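Local structure of putative uncharacterized protein TTHB071 (Thermus thermophilus, 3AYV) at residues A[94-99]-A[134-139]; A[186-191]-A[210-215]; A[20-25]-A[227-232]; A[141-146]-A[176-181]. The protein is of unknown function but binds zinc ions in a TIM barrel, is suggested to take part in protection against oxidative stress, and belongs to an AP-endonuclease-like family. One frame throughout, in Å; residues are numbered along the deposited sequence.

How the interactions relate
Interactions 1 and 2 meet at the metal site of the barrel: Glu136 of interaction 1 and His187 of interaction 2 bind the same zinc ion, with Glu136 OE2 3.3 Å from His187 ND1, although the centres of the two contacts lie about 18 Å apart. Interaction 4 backs interaction 1 from outside, about 12 Å away centre to centre, where Asn137 CB packs 3.6 Å from Trp178 CZ3. It also reaches interaction 2, Leu179 CB lying 3.6 Å from Tyr215 OH. Interaction 3 joins the first and last helices of the barrel; its nearest atoms are about 6 Å from interaction 2 and about 12 Å from interaction 1, and the other three contacts lie within the chain loop it closes.

Interaction 1: residues A[94-99]-A[134-139]. With ZN (zinc ion), chain E; ZN (zinc ion), chain F.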
loop_
_atom_site.group_PDB
_atom_site.type_symbol
_atom_site.label_atom_id
_atom_site.label_comp_id
_atom_site.label_asym_id
_atom_site.label_seq_id
_atom_site.Cartn_x
_atom_site.Cartn_y
_atom_site.Cartn_z
ATOM N N VAL A 94 -4.512 -2.840 0.133
ATOM C CA VAL A 94 -3.537 -2.258 -0.801
ATOM C C VAL A 94 -2.814 -3.396 -1.505
ATOM O O VAL A 94 -2.504 -4.420 -0.879
ATOM C CB VAL A 94 -2.487 -1.414 -0.034
ATOM C CG1 VAL A 94 -1.451 -0.832 -1.005
ATOM C CG2 VAL A 94 -3.174 -0.264 0.746
ATOM N N PHE A 95 -2.515 -3.208 -2.800
ATOM C CA PHE A 95 -1.824 -4.251 -3.561
ATOM C C PHE A 95 -0.925 -3.577 -4.605
ATOM O O PHE A 95 -1.071 -2.371 -4.905
ATOM C CB PHE A 95 -2.831 -5.240 -4.205
ATOM C CG PHE A 95 -3.535 -4.670 -5.408
ATOM C CD1 PHE A 95 -4.633 -3.824 -5.244
ATOM C CD2 PHE A 95 -3.096 -4.964 -6.704
ATOM C CE1 PHE A 95 -5.268 -3.258 -6.343
ATOM C CE2 PHE A 95 -3.734 -4.406 -7.828
ATOM C CZ PHE A 95 -4.827 -3.552 -7.642
ATOM N N HIS A 96 0.047 -4.336 -5.115
ATOM C CA HIS A 96 0.958 -3.834 -6.152
ATOM C C HIS A 96 0.507 -4.299 -7.529
ATOM O O HIS A 96 -0.216 -5.291 -7.629
ATOM C CB HIS A 96 2.358 -4.448 -5.945
ATOM C CG HIS A 96 3.055 -3.968 -4.715
ATOM N ND1 HIS A 96 4.350 -4.342 -4.419
ATOM C CD2 HIS A 96 2.668 -3.136 -3.723
ATOM C CE1 HIS A 96 4.721 -3.780 -3.281
ATOM N NE2 HIS A 96 3.716 -3.055 -2.833
ATOM N N SER A 97 0.977 -3.635 -8.593
ATOM C CA SER A 97 0.570 -4.051 -9.962
ATOM C C SER A 97 1.171 -5.381 -10.440
ATOM O O SER A 97 0.651 -5.994 -11.391
ATOM C CB SER A 97 0.881 -2.948 -10.988
ATOM O OG SER A 97 2.273 -2.952 -11.315
ATOM N N GLY A 98 2.268 -5.802 -9.823
ATOM C CA GLY A 98 2.939 -7.025 -10.258
ATOM C C GLY A 98 4.033 -6.757 -11.298
ATOM O O GLY A 98 4.778 -7.676 -11.674
ATOM N N ILE A 99 4.150 -5.507 -11.739
ATOM C CA ILE A 99 5.138 -5.172 -12.796
ATOM C C ILE A 99 6.578 -5.471 -12.287
ATOM O O ILE A 99 6.907 -5.134 -11.145
ATOM C CB ILE A 99 4.970 -3.728 -13.300
ATOM C CG1 ILE A 99 5.724 -3.547 -14.638
ATOM C CG2 ILE A 99 5.481 -2.680 -12.230
ATOM C CD1 ILE A 99 5.642 -2.103 -15.228
ATOM N N LEU A 134 -7.015 -0.613 -3.310
ATOM C CA LEU A 134 -6.098 0.470 -3.667
ATOM C C LEU A 134 -4.872 -0.108 -4.330
ATOM O O LEU A 134 -4.233 -0.990 -3.781
ATOM C CB LEU A 134 -5.639 1.264 -2.434
ATOM C CG LEU A 134 -6.757 1.815 -1.548
ATOM C CD1 LEU A 134 -6.175 2.264 -0.218
ATOM C CD2 LEU A 134 -7.441 2.973 -2.289
ATOM N N LEU A 135 -4.539 0.424 -5.497
ATOM C CA LEU A 135 -3.303 0.048 -6.190
ATOM C C LEU A 135 -2.176 0.998 -5.817
ATOM O O LEU A 135 -2.319 2.219 -5.923
ATOM C CB LEU A 135 -3.569 0.090 -7.718
ATOM C CG LEU A 135 -2.417 -0.134 -8.711
ATOM C CD1 LEU A 135 -1.719 -1.457 -8.400
ATOM C CD2 LEU A 135 -3.001 -0.118 -10.100
ATOM N N GLU A 136 -1.037 0.429 -5.395
ATOM C CA GLU A 136 0.131 1.213 -4.946
ATOM C C GLU A 136 1.194 1.209 -6.050
ATOM O O GLU A 136 1.366 0.178 -6.719
ATOM C CB GLU A 136 0.684 0.559 -3.677
ATOM C CG GLU A 136 1.904 1.198 -3.115
ATOM C CD GLU A 136 2.610 0.324 -2.092
ATOM O OE1 GLU A 136 2.051 -0.663 -1.597
ATOM O OE2 GLU A 136 3.751 0.638 -1.767
ATOM N N ASN A 137 1.873 2.344 -6.280
ATOM C CA ASN A 137 2.985 2.328 -7.244
ATOM C C ASN A 137 4.160 1.558 -6.626
ATOM O O ASN A 137 4.431 1.680 -5.422
ATOM C CB ASN A 137 3.439 3.747 -7.637
ATOM C CG ASN A 137 3.876 4.593 -6.431
ATOM O OD1 ASN A 137 3.074 4.877 -5.544
ATOM N ND2 ASN A 137 5.168 4.985 -6.398
ATOM N N SER A 138 4.857 0.807 -7.475
ATOM C CA SER A 138 6.030 0.047 -7.084
ATOM C C SER A 138 7.161 0.334 -8.077
ATOM O O SER A 138 7.903 1.302 -7.885
ATOM C CB SER A 138 5.689 -1.449 -6.947
ATOM O OG SER A 138 5.126 -1.980 -8.146
ATOM N N HIS A 139 7.208 -0.402 -9.186
ATOM C CA HIS A 139 8.275 -0.298 -10.164
ATOM C C HIS A 139 7.885 0.379 -11.467
ATOM O O HIS A 139 8.699 0.405 -12.386
ATOM C CB HIS A 139 8.874 -1.703 -10.462
ATOM C CG HIS A 139 9.467 -2.341 -9.250
ATOM N ND1 HIS A 139 10.745 -2.063 -8.817
ATOM C CD2 HIS A 139 8.930 -3.187 -8.334
ATOM C CE1 HIS A 139 10.982 -2.731 -7.699
ATOM N NE2 HIS A 139 9.894 -3.419 -7.384
HETATM ZN ZN ZN E . 3.395 -1.819 -0.814
HETATM ZN ZN ZN F . 4.509 1.311 0.091
HETATM O O HOH W 1 2.617 -1.300 -8.402
HETATM O O HOH W 2 4.917 -4.703 -8.692
HETATM O O HOH W 3 4.047 -0.998 1.009
HETATM O O HOH W 4 5.549 -2.880 -0.284
HETATM O O HOH W 5 6.517 0.222 0.890
#
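His96 and Glu136 reach the same zinc ion from neighbouring barrel strands, side by side and pointing the same way, with imidazole and carboxylate planes 87° apart. His96 NE2 binds the metal at 2.4 Å and Glu136 OE1 at 1.9 Å; His55 and two waters complete the set. Glu136 OE2 goes on to a second zinc at 2.1 Å, so the carboxylate bridges two metals, the second also held by Asp162, His187 and Glu223. The bridge is reached because Glu136 CG stands anti to the backbone N (chi1 178°) and the chain stays extended beyond it.

Behind this shell, Ser138 CB lies over one face of the His96 ring, toward its rim. A water ties the strand ends together: it accepts from Ser97 N and Ser138 OG and donates to Glu136 O. Ser97 OG takes the N-H of Ile99 in an ST turn and is also bonded to Glu140. Parallel pairing fixes the strands themselves, with Phe95 N giving to Leu134 O at 3.0 Å and Glu136 N to Phe95 O at 2.8 Å.

On the sheet face turned from the metals, Leu135 CD1 makes an off-centre CH-pi contact with the Phe95 ring, 4.1 Å from its centroid. Strands 92-96 and 132-136 thus sit adjacent in the eight-stranded barrel, between strand 52-55 beside Val94 and strand 158-162 beside Leu135.

Interaction 2: residues A[186-191]-A[210-215]; sequences LHLNDT and AWLRPY. With ZN (zinc ion), chain F.
Leu188 and Leu212 meet tip to tip where strand 185-188 of the TIM barrel faces the loop that leads on to the last strand, 219-222. This is the tight part of the contact: Leu188 CD2 comes 3.9 Å from Leu212 CD1, and both methyls of Leu212 touch the end of Leu188. A chi1 of 178° turns the branch of Leu212 directly away from its own amide N and carries it inward from the loop. Leu235 of helix 229-240 packs on both leucines. Leu186 runs past Leu212 in the opposite direction, CD2 lying 4.2 Å from Leu212 CD1, and the same methyl meets the edge of the Trp211 indole near its plane. An alanine in place of Leu212 is likely to open a gap at the ends of Leu186 and Leu188 and leave the loop less firmly seated on the strand.

The outer side is looser. Trp211 and Tyr215 are partly exposed and give little surface to the strand; the indole NE1 is instead bonded to Leu206 O. Of Tyr215 only CB is used, and a short 3-10 segment, with Tyr215 N bonded to Leu212 O, sets it there. Between Leu186 and Leu188 in the strand, His187 binds zinc through ND1 at 2.4 Å. At the margin, the Leu186 and Tyr215 side chains cross at about a right angle, with Leu186 CD1 4.0 Å from Tyr215 CB.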
loop_
_atom_site.group_PDB
_atom_site.type_symbol
_atom_site.label_atom_id
_atom_site.label_comp_id
_atom_site.label_asym_id
_atom_site.label_seq_id
_atom_site.Cartn_x
_atom_site.Cartn_y
_atom_site.Cartn_z
ATOM N N LEU A 186 -1.717 7.251 1.528
ATOM C CA LEU A 186 -0.295 7.522 1.344
ATOM C C LEU A 186 0.544 6.595 2.174
ATOM O O LEU A 186 0.240 6.349 3.350
ATOM C CB LEU A 186 0.058 8.990 1.639
ATOM C CG LEU A 186 -0.407 9.866 0.471
ATOM C CD1 LEU A 186 -1.749 10.498 0.803
ATOM C CD2 LEU A 186 0.648 10.899 0.028
ATOM N N HIS A 187 1.569 6.039 1.533
ATOM C CA HIS A 187 2.568 5.240 2.224
ATOM C C HIS A 187 3.759 6.136 2.480
ATOM O O HIS A 187 4.390 6.627 1.542
ATOM C CB HIS A 187 2.954 4.029 1.377
ATOM C CG HIS A 187 2.035 2.864 1.550
ATOM N ND1 HIS A 187 2.280 1.637 0.977
ATOM C CD2 HIS A 187 0.888 2.722 2.260
ATOM C CE1 HIS A 187 1.303 0.799 1.285
ATOM N NE2 HIS A 187 0.453 1.428 2.074
ATOM N N LEU A 188 4.045 6.367 3.758
ATOM C CA LEU A 188 5.039 7.365 4.158
ATOM C C LEU A 188 6.272 6.761 4.785
ATOM O O LEU A 188 6.172 5.897 5.652
ATOM C CB LEU A 188 4.432 8.341 5.155
ATOM C CG LEU A 188 3.222 9.156 4.660
ATOM C CD1 LEU A 188 2.801 10.032 5.846
ATOM C CD2 LEU A 188 3.613 10.015 3.485
ATOM N N ASN A 189 7.422 7.224 4.315
ATOM C CA ASN A 189 8.716 6.939 4.927
ATOM C C ASN A 189 9.743 7.793 4.206
ATOM O O ASN A 189 9.350 8.606 3.367
ATOM C CB ASN A 189 9.050 5.429 4.893
ATOM C CG ASN A 189 9.050 4.843 3.487
ATOM O OD1 ASN A 189 9.459 5.496 2.525
ATOM N ND2 ASN A 189 8.580 3.597 3.367
ATOM N N ASP A 190 11.032 7.633 4.536
ATOM C CA ASP A 190 12.074 8.323 3.802
ATOM C C ASP A 190 13.167 7.356 3.328
ATOM O O ASP A 190 13.260 6.215 3.788
ATOM C CB ASP A 190 12.663 9.490 4.614
ATOM C CG ASP A 190 12.970 10.706 3.749
ATOM O OD1 ASP A 190 13.088 10.565 2.511
ATOM O OD2 ASP A 190 13.173 11.814 4.307
ATOM N N THR A 191 13.965 7.841 2.397
ATOM C CA THR A 191 14.967 7.042 1.720
ATOM C C THR A 191 16.179 7.939 1.474
ATOM O O THR A 191 16.052 9.168 1.406
ATOM C CB THR A 191 14.436 6.508 0.367
ATOM O OG1 THR A 191 15.537 5.975 -0.389
ATOM C CG2 THR A 191 13.750 7.622 -0.458
ATOM N N ALA A 210 7.953 19.948 1.720
ATOM C CA ALA A 210 7.652 20.677 0.497
ATOM C C ALA A 210 6.359 20.249 -0.221
ATOM O O ALA A 210 5.818 21.032 -1.002
ATOM C CB ALA A 210 8.862 20.632 -0.481
ATOM N N TRP A 211 5.848 19.032 0.028
ATOM C CA TRP A 211 4.712 18.544 -0.765
ATOM C C TRP A 211 3.588 17.849 -0.019
ATOM O O TRP A 211 2.502 17.676 -0.573
ATOM C CB TRP A 211 5.212 17.657 -1.936
ATOM C CG TRP A 211 5.974 16.428 -1.493
ATOM C CD1 TRP A 211 7.342 16.314 -1.358
ATOM C CD2 TRP A 211 5.428 15.153 -1.129
ATOM N NE1 TRP A 211 7.660 15.040 -0.940
ATOM C CE2 TRP A 211 6.509 14.312 -0.792
ATOM C CE3 TRP A 211 4.126 14.628 -1.082
ATOM C CZ2 TRP A 211 6.326 12.975 -0.402
ATOM C CZ3 TRP A 211 3.949 13.301 -0.685
ATOM C CH2 TRP A 211 5.040 12.496 -0.345
ATOM N N LEU A 212 3.821 17.446 1.231
ATOM C CA LEU A 212 2.877 16.550 1.912
ATOM C C LEU A 212 1.709 17.249 2.612
ATOM O O LEU A 212 0.636 16.644 2.798
ATOM C CB LEU A 212 3.607 15.627 2.900
ATOM C CG LEU A 212 2.771 14.641 3.738
ATOM C CD1 LEU A 212 2.078 13.567 2.867
ATOM C CD2 LEU A 212 3.672 13.989 4.760
ATOM N N ARG A 213 1.902 18.508 2.993
ATOM C CA ARG A 213 0.892 19.195 3.805
ATOM C C ARG A 213 -0.546 19.136 3.228
ATOM O O ARG A 213 -1.486 18.895 3.993
ATOM C CB ARG A 213 1.304 20.637 4.166
ATOM C CG ARG A 213 0.571 21.157 5.407
ATOM C CD ARG A 213 0.986 22.571 5.761
ATOM N NE ARG A 213 2.299 22.887 5.196
ATOM C CZ ARG A 213 3.428 22.920 5.894
ATOM N NH1 ARG A 213 3.393 22.671 7.192
ATOM N NH2 ARG A 213 4.584 23.205 5.298
ATOM N N PRO A 214 -0.720 19.314 1.895
ATOM C CA PRO A 214 -2.099 19.229 1.372
ATOM C C PRO A 214 -2.801 17.898 1.606
ATOM O O PRO A 214 -4.023 17.842 1.516
ATOM C CB PRO A 214 -1.935 19.512 -0.132
ATOM C CG PRO A 214 -0.678 20.293 -0.232
ATOM C CD PRO A 214 0.227 19.680 0.829
ATOM N N TYR A 215 -2.049 16.841 1.928
ATOM C CA TYR A 215 -2.593 15.461 2.015
ATOM C C TYR A 215 -2.819 14.964 3.427
ATOM O O TYR A 215 -3.199 13.827 3.648
ATOM C CB TYR A 215 -1.687 14.490 1.199
ATOM C CG TYR A 215 -1.597 14.937 -0.236
ATOM C CD1 TYR A 215 -2.568 14.553 -1.158
ATOM C CD2 TYR A 215 -0.592 15.799 -0.662
ATOM C CE1 TYR A 215 -2.525 14.990 -2.462
ATOM C CE2 TYR A 215 -0.552 16.249 -1.965
ATOM C CZ TYR A 215 -1.520 15.828 -2.861
ATOM O OH TYR A 215 -1.485 16.270 -4.160
HETATM ZN ZN ZN F . 4.509 1.311 0.091
HETATM O O HOH W 3 4.047 -0.998 1.009
HETATM O O HOH W 5 6.517 0.222 0.890
#

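Interaction 3: residues A[20-25]-A[227-232]; sequences QALGLG and DPEASL
The first and last helices of the TIM barrel, 12-22 and 229-240, meet here, where the end of one passes the start of the other and the ring of helices closes. The contact is apolar and rests on Leu22 and Leu24 from one side and Pro228, Glu229 CG and Leu232 from the other. Leu22 spreads its methyls over the opening of the last helix: CD1 lies 4.1 Å from Pro228 CG, while CD2 lies 3.9 Å from Glu229 CG, the side chains of Leu22 and Glu229 crossing at about a right angle. Leu232 enters from one turn further on; with chi1 at -171° its branch swings away from the backbone N, bringing CD2 within 3.7 Å of Leu22 O and also against Leu22 CB. Leu24 lies deeper and slides past Leu232 in the opposite direction.

Each helix end has its own cap. Gly23, with positive phi, leaves helix 12-22 through a Schellman motif, and the turn lets Leu24 follow Leu22 onto the same partner before strand 25-29 begins. At the start of helix 229-240, Asp227 OD2 accepts from Glu229 N at 3.0 Å, the donor standing above the carboxylate plane, while Asp227 OD1 makes a salt bridge to Arg18 of the first helix. Pro228 also packs on Leu5 and Leu222 of the barrel wall. At the buried side, Leu24 CD2 touches Leu232 CD2 at 3.9 Å.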
loop_
_atom_site.group_PDB
_atom_site.type_symbol
_atom_site.label_atom_id
_atom_site.label_comp_id
_atom_site.label_asym_id
_atom_site.label_seq_id
_atom_site.Cartn_x
_atom_site.Cartn_y
_atom_site.Cartn_z
ATOM N N GLN A 20 -1.119 1.229 20.419
ATOM C CA GLN A 20 -1.958 1.708 21.507
ATOM C C GLN A 20 -1.343 2.982 22.070
ATOM O O GLN A 20 -2.011 4.014 22.179
ATOM C CB GLN A 20 -2.041 0.627 22.594
ATOM C CG GLN A 20 -3.346 0.607 23.390
ATOM C CD GLN A 20 -4.583 0.589 22.493
ATOM O OE1 GLN A 20 -4.760 -0.312 21.653
ATOM N NE2 GLN A 20 -5.436 1.598 22.655
ATOM N N ALA A 21 -0.050 2.899 22.375
ATOM C CA ALA A 21 0.677 3.943 23.088
ATOM C C ALA A 21 0.801 5.227 22.292
ATOM O O ALA A 21 0.841 6.313 22.868
ATOM C CB ALA A 21 2.050 3.437 23.497
ATOM N N LEU A 22 0.846 5.107 20.964
ATOM C CA LEU A 22 0.950 6.281 20.120
ATOM C C LEU A 22 -0.392 6.702 19.510
ATOM O O LEU A 22 -0.460 7.713 18.822
ATOM C CB LEU A 22 2.005 6.066 19.030
ATOM C CG LEU A 22 3.476 5.909 19.466
ATOM C CD1 LEU A 22 4.282 5.286 18.333
ATOM C CD2 LEU A 22 4.106 7.247 19.919
ATOM N N GLY A 23 -1.444 5.925 19.769
ATOM C CA GLY A 23 -2.784 6.188 19.218
ATOM C C GLY A 23 -2.841 6.040 17.707
ATOM O O GLY A 23 -3.525 6.801 17.018
ATOM N N LEU A 24 -2.103 5.063 17.189
ATOM C CA LEU A 24 -2.060 4.824 15.754
ATOM C C LEU A 24 -3.070 3.766 15.308
ATOM O O LEU A 24 -3.444 2.846 16.064
ATOM C CB LEU A 24 -0.638 4.426 15.330
ATOM C CG LEU A 24 0.435 5.516 15.446
ATOM C CD1 LEU A 24 1.800 4.925 15.192
ATOM C CD2 LEU A 24 0.186 6.668 14.491
ATOM N N GLY A 25 -3.523 3.912 14.066
ATOM C CA GLY A 25 -4.271 2.850 13.410
ATOM C C GLY A 25 -3.306 1.775 12.892
ATOM O O GLY A 25 -2.096 1.806 13.174
ATOM N N ASP A 227 11.400 2.571 15.184
ATOM C CA ASP A 227 10.337 3.186 15.962
ATOM C C ASP A 227 9.717 4.365 15.222
ATOM O O ASP A 227 10.423 5.276 14.827
ATOM C CB ASP A 227 10.826 3.693 17.317
ATOM C CG ASP A 227 9.664 4.094 18.204
ATOM O OD1 ASP A 227 9.057 3.193 18.845
ATOM O OD2 ASP A 227 9.314 5.293 18.204
ATOM N N PRO A 228 8.385 4.368 15.073
ATOM C CA PRO A 228 7.741 5.394 14.252
ATOM C C PRO A 228 7.475 6.732 14.936
ATOM O O PRO A 228 6.961 7.650 14.286
ATOM C CB PRO A 228 6.417 4.733 13.851
ATOM C CG PRO A 228 6.095 3.798 14.996
ATOM C CD PRO A 228 7.415 3.410 15.638
ATOM N N GLU A 229 7.825 6.885 16.215
ATOM C CA GLU A 229 7.495 8.160 16.871
ATOM C C GLU A 229 8.013 9.384 16.127
ATOM O O GLU A 229 7.276 10.366 15.986
ATOM C CB GLU A 229 7.918 8.228 18.340
ATOM C CG GLU A 229 7.215 9.386 19.041
ATOM C CD GLU A 229 7.644 9.582 20.457
ATOM O OE1 GLU A 229 7.807 8.581 21.176
ATOM O OE2 GLU A 229 7.806 10.759 20.849
ATOM N N ALA A 230 9.258 9.353 15.660
ATOM C CA ALA A 230 9.805 10.518 14.962
ATOM C C ALA A 230 8.961 10.935 13.742
ATOM O O ALA A 230 8.868 12.119 13.426
ATOM C CB ALA A 230 11.254 10.283 14.549
ATOM N N SER A 231 8.353 9.965 13.058
ATOM C CA SER A 231 7.491 10.302 11.908
ATOM C C SER A 231 6.178 10.946 12.348
ATOM O O SER A 231 5.705 11.890 11.714
ATOM C CB SER A 231 7.194 9.077 11.031
ATOM O OG SER A 231 8.394 8.582 10.482
ATOM N N LEU A 232 5.585 10.422 13.415
ATOM C CA LEU A 232 4.369 11.022 13.960
ATOM C C LEU A 232 4.608 12.489 14.379
ATOM O O LEU A 232 3.785 13.380 14.093
ATOM C CB LEU A 232 3.824 10.153 15.097
ATOM C CG LEU A 232 2.442 10.510 15.646
ATOM C CD1 LEU A 232 1.391 10.780 14.522
ATOM C CD2 LEU A 232 1.985 9.410 16.616
#

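Interaction 4: residues A[141-146]-A[176-181]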
loop_
_atom_site.group_PDB
_atom_site.type_symbol
_atom_site.label_atom_id
_atom_site.label_comp_id
_atom_site.label_asym_id
_atom_site.label_seq_id
_atom_site.Cartn_x
_atom_site.Cartn_y
_atom_site.Cartn_z
ATOM N N PRO A 141 7.635 2.949 -14.278
ATOM C CA PRO A 141 8.543 4.090 -14.485
ATOM C C PRO A 141 7.868 5.473 -14.399
ATOM O O PRO A 141 8.546 6.445 -14.057
ATOM C CB PRO A 141 9.185 3.810 -15.856
ATOM C CG PRO A 141 8.344 2.748 -16.520
ATOM C CD PRO A 141 7.660 1.971 -15.387
ATOM N N HIS A 142 6.554 5.549 -14.651
ATOM C CA HIS A 142 5.828 6.817 -14.743
ATOM C C HIS A 142 4.348 6.539 -14.450
ATOM O O HIS A 142 3.841 5.452 -14.777
ATOM C CB HIS A 142 5.994 7.419 -16.170
ATOM C CG HIS A 142 5.411 8.792 -16.333
ATOM N ND1 HIS A 142 4.058 9.026 -16.503
ATOM C CD2 HIS A 142 6.008 10.012 -16.362
ATOM C CE1 HIS A 142 3.843 10.327 -16.598
ATOM N NE2 HIS A 142 5.012 10.949 -16.525
ATOM N N PRO A 143 3.653 7.502 -13.810
ATOM C CA PRO A 143 2.260 7.328 -13.390
ATOM C C PRO A 143 1.299 7.097 -14.561
ATOM O O PRO A 143 0.193 6.573 -14.356
ATOM C CB PRO A 143 1.933 8.636 -12.641
ATOM C CG PRO A 143 2.997 9.610 -13.069
ATOM C CD PRO A 143 4.216 8.774 -13.319
ATOM N N GLU A 144 1.720 7.455 -15.780
ATOM C CA GLU A 144 0.892 7.201 -16.977
ATOM C C GLU A 144 0.533 5.723 -17.168
ATOM O O GLU A 144 -0.466 5.434 -17.818
ATOM C CB GLU A 144 1.567 7.731 -18.243
ATOM C CG GLU A 144 2.738 6.843 -18.636
ATOM C CD GLU A 144 3.558 7.349 -19.792
ATOM O OE1 GLU A 144 3.196 8.399 -20.379
ATOM O OE2 GLU A 144 4.580 6.679 -20.112
ATOM N N ALA A 145 1.335 4.789 -16.630
ATOM C CA ALA A 145 0.999 3.382 -16.779
ATOM C C ALA A 145 -0.071 2.931 -15.779
ATOM O O ALA A 145 -0.684 1.880 -15.958
ATOM C CB ALA A 145 2.230 2.517 -16.650
ATOM N N LEU A 146 -0.280 3.730 -14.732
ATOM C CA LEU A 146 -1.321 3.420 -13.742
ATOM C C LEU A 146 -2.633 4.129 -14.079
ATOM O O LEU A 146 -3.717 3.628 -13.776
ATOM C CB LEU A 146 -0.871 3.827 -12.325
ATOM C CG LEU A 146 0.324 2.984 -11.840
ATOM C CD1 LEU A 146 0.659 3.403 -10.421
ATOM C CD2 LEU A 146 0.089 1.425 -11.970
ATOM N N GLY A 176 5.224 15.095 -7.871
ATOM C CA GLY A 176 4.163 15.803 -8.640
ATOM C C GLY A 176 3.298 14.957 -9.572
ATOM O O GLY A 176 2.077 14.882 -9.416
ATOM N N PRO A 177 3.923 14.315 -10.566
ATOM C CA PRO A 177 3.173 13.503 -11.534
ATOM C C PRO A 177 2.350 12.389 -10.865
ATOM O O PRO A 177 1.258 12.038 -11.356
ATOM C CB PRO A 177 4.290 12.929 -12.421
ATOM C CG PRO A 177 5.344 14.008 -12.396
ATOM C CD PRO A 177 5.325 14.517 -10.976
ATOM N N TRP A 178 2.869 11.836 -9.761
ATOM C CA TRP A 178 2.174 10.777 -9.035
ATOM C C TRP A 178 1.015 11.319 -8.224
ATOM O O TRP A 178 -0.068 10.723 -8.177
ATOM C CB TRP A 178 3.124 9.993 -8.122
ATOM C CG TRP A 178 4.310 9.416 -8.838
ATOM C CD1 TRP A 178 5.547 10.004 -8.958
ATOM C CD2 TRP A 178 4.405 8.145 -9.499
ATOM N NE1 TRP A 178 6.398 9.192 -9.677
ATOM C CE2 TRP A 178 5.728 8.044 -10.022
ATOM C CE3 TRP A 178 3.508 7.073 -9.703
ATOM C CZ2 TRP A 178 6.178 6.926 -10.744
ATOM C CZ3 TRP A 178 3.952 5.956 -10.448
ATOM C CH2 TRP A 178 5.290 5.894 -10.945
ATOM N N LEU A 179 1.247 12.445 -7.565
ATOM C CA LEU A 179 0.173 13.144 -6.849
ATOM C C LEU A 179 -1.014 13.507 -7.756
ATOM O O LEU A 179 -2.149 13.583 -7.290
ATOM C CB LEU A 179 0.746 14.402 -6.208
ATOM C CG LEU A 179 1.705 14.065 -5.052
ATOM C CD1 LEU A 179 2.446 15.318 -4.531
ATOM C CD2 LEU A 179 0.967 13.362 -3.939
ATOM N N ALA A 180 -0.729 13.716 -9.042
ATOM C CA ALA A 180 -1.778 14.025 -10.029
ATOM C C ALA A 180 -2.796 12.888 -10.206
ATOM O O ALA A 180 -3.885 13.095 -10.766
ATOM C CB ALA A 180 -1.164 14.452 -11.371
ATOM N N LEU A 181 -2.463 11.693 -9.712
ATOM C CA LEU A 181 -3.383 10.544 -9.773
ATOM C C LEU A 181 -4.375 10.573 -8.621
ATOM O O LEU A 181 -5.209 9.686 -8.476
ATOM C CB LEU A 181 -2.606 9.223 -9.734
ATOM C CG LEU A 181 -1.738 8.852 -10.938
ATOM C CD1 LEU A 181 -1.049 7.502 -10.677
ATOM C CD2 LEU A 181 -2.568 8.761 -12.212
#
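Trp178 lays one face of its six-membered ring against Pro143, whose CD sits almost over the ring centre in a CH-pi contact of 3.6 Å, only 8° off the normal. The pair joins two connections of the TIM barrel: the 3-10 turn between strand 132-136 and helix 147-153, and the short helix 176-179 that precedes strand 185-188. The indole of Trp178 leaves CB opposite the carbonyl carbon (chi1 -55°), a setting that takes it across to the proline, and NE1 is held by Thr172 O. The Phe161 ring also meets the indole.

Pro143 has further neighbours. Its CG rests 3.6 Å from Pro177 CB, and its CB is 3.7 Å from Leu181 CD1, so Pro177, Trp178 and Leu181 each find a different carbon of the pyrrolidine to touch. Leu181 CD1 also touches Leu146 CB, and Leu146 CD1 comes up at the edge of the indole, near its plane. A serine in place of Trp178 would probably leave Pro143 CD and CB and the end of Leu146 without their aromatic partner and Thr172 O without its N-H.

The proline turn has its own brace on the outer side. Glu144 N gives its hydrogen to His142 ND1 at 2.9 Å, with the donor tilted 17° from the imidazole plane.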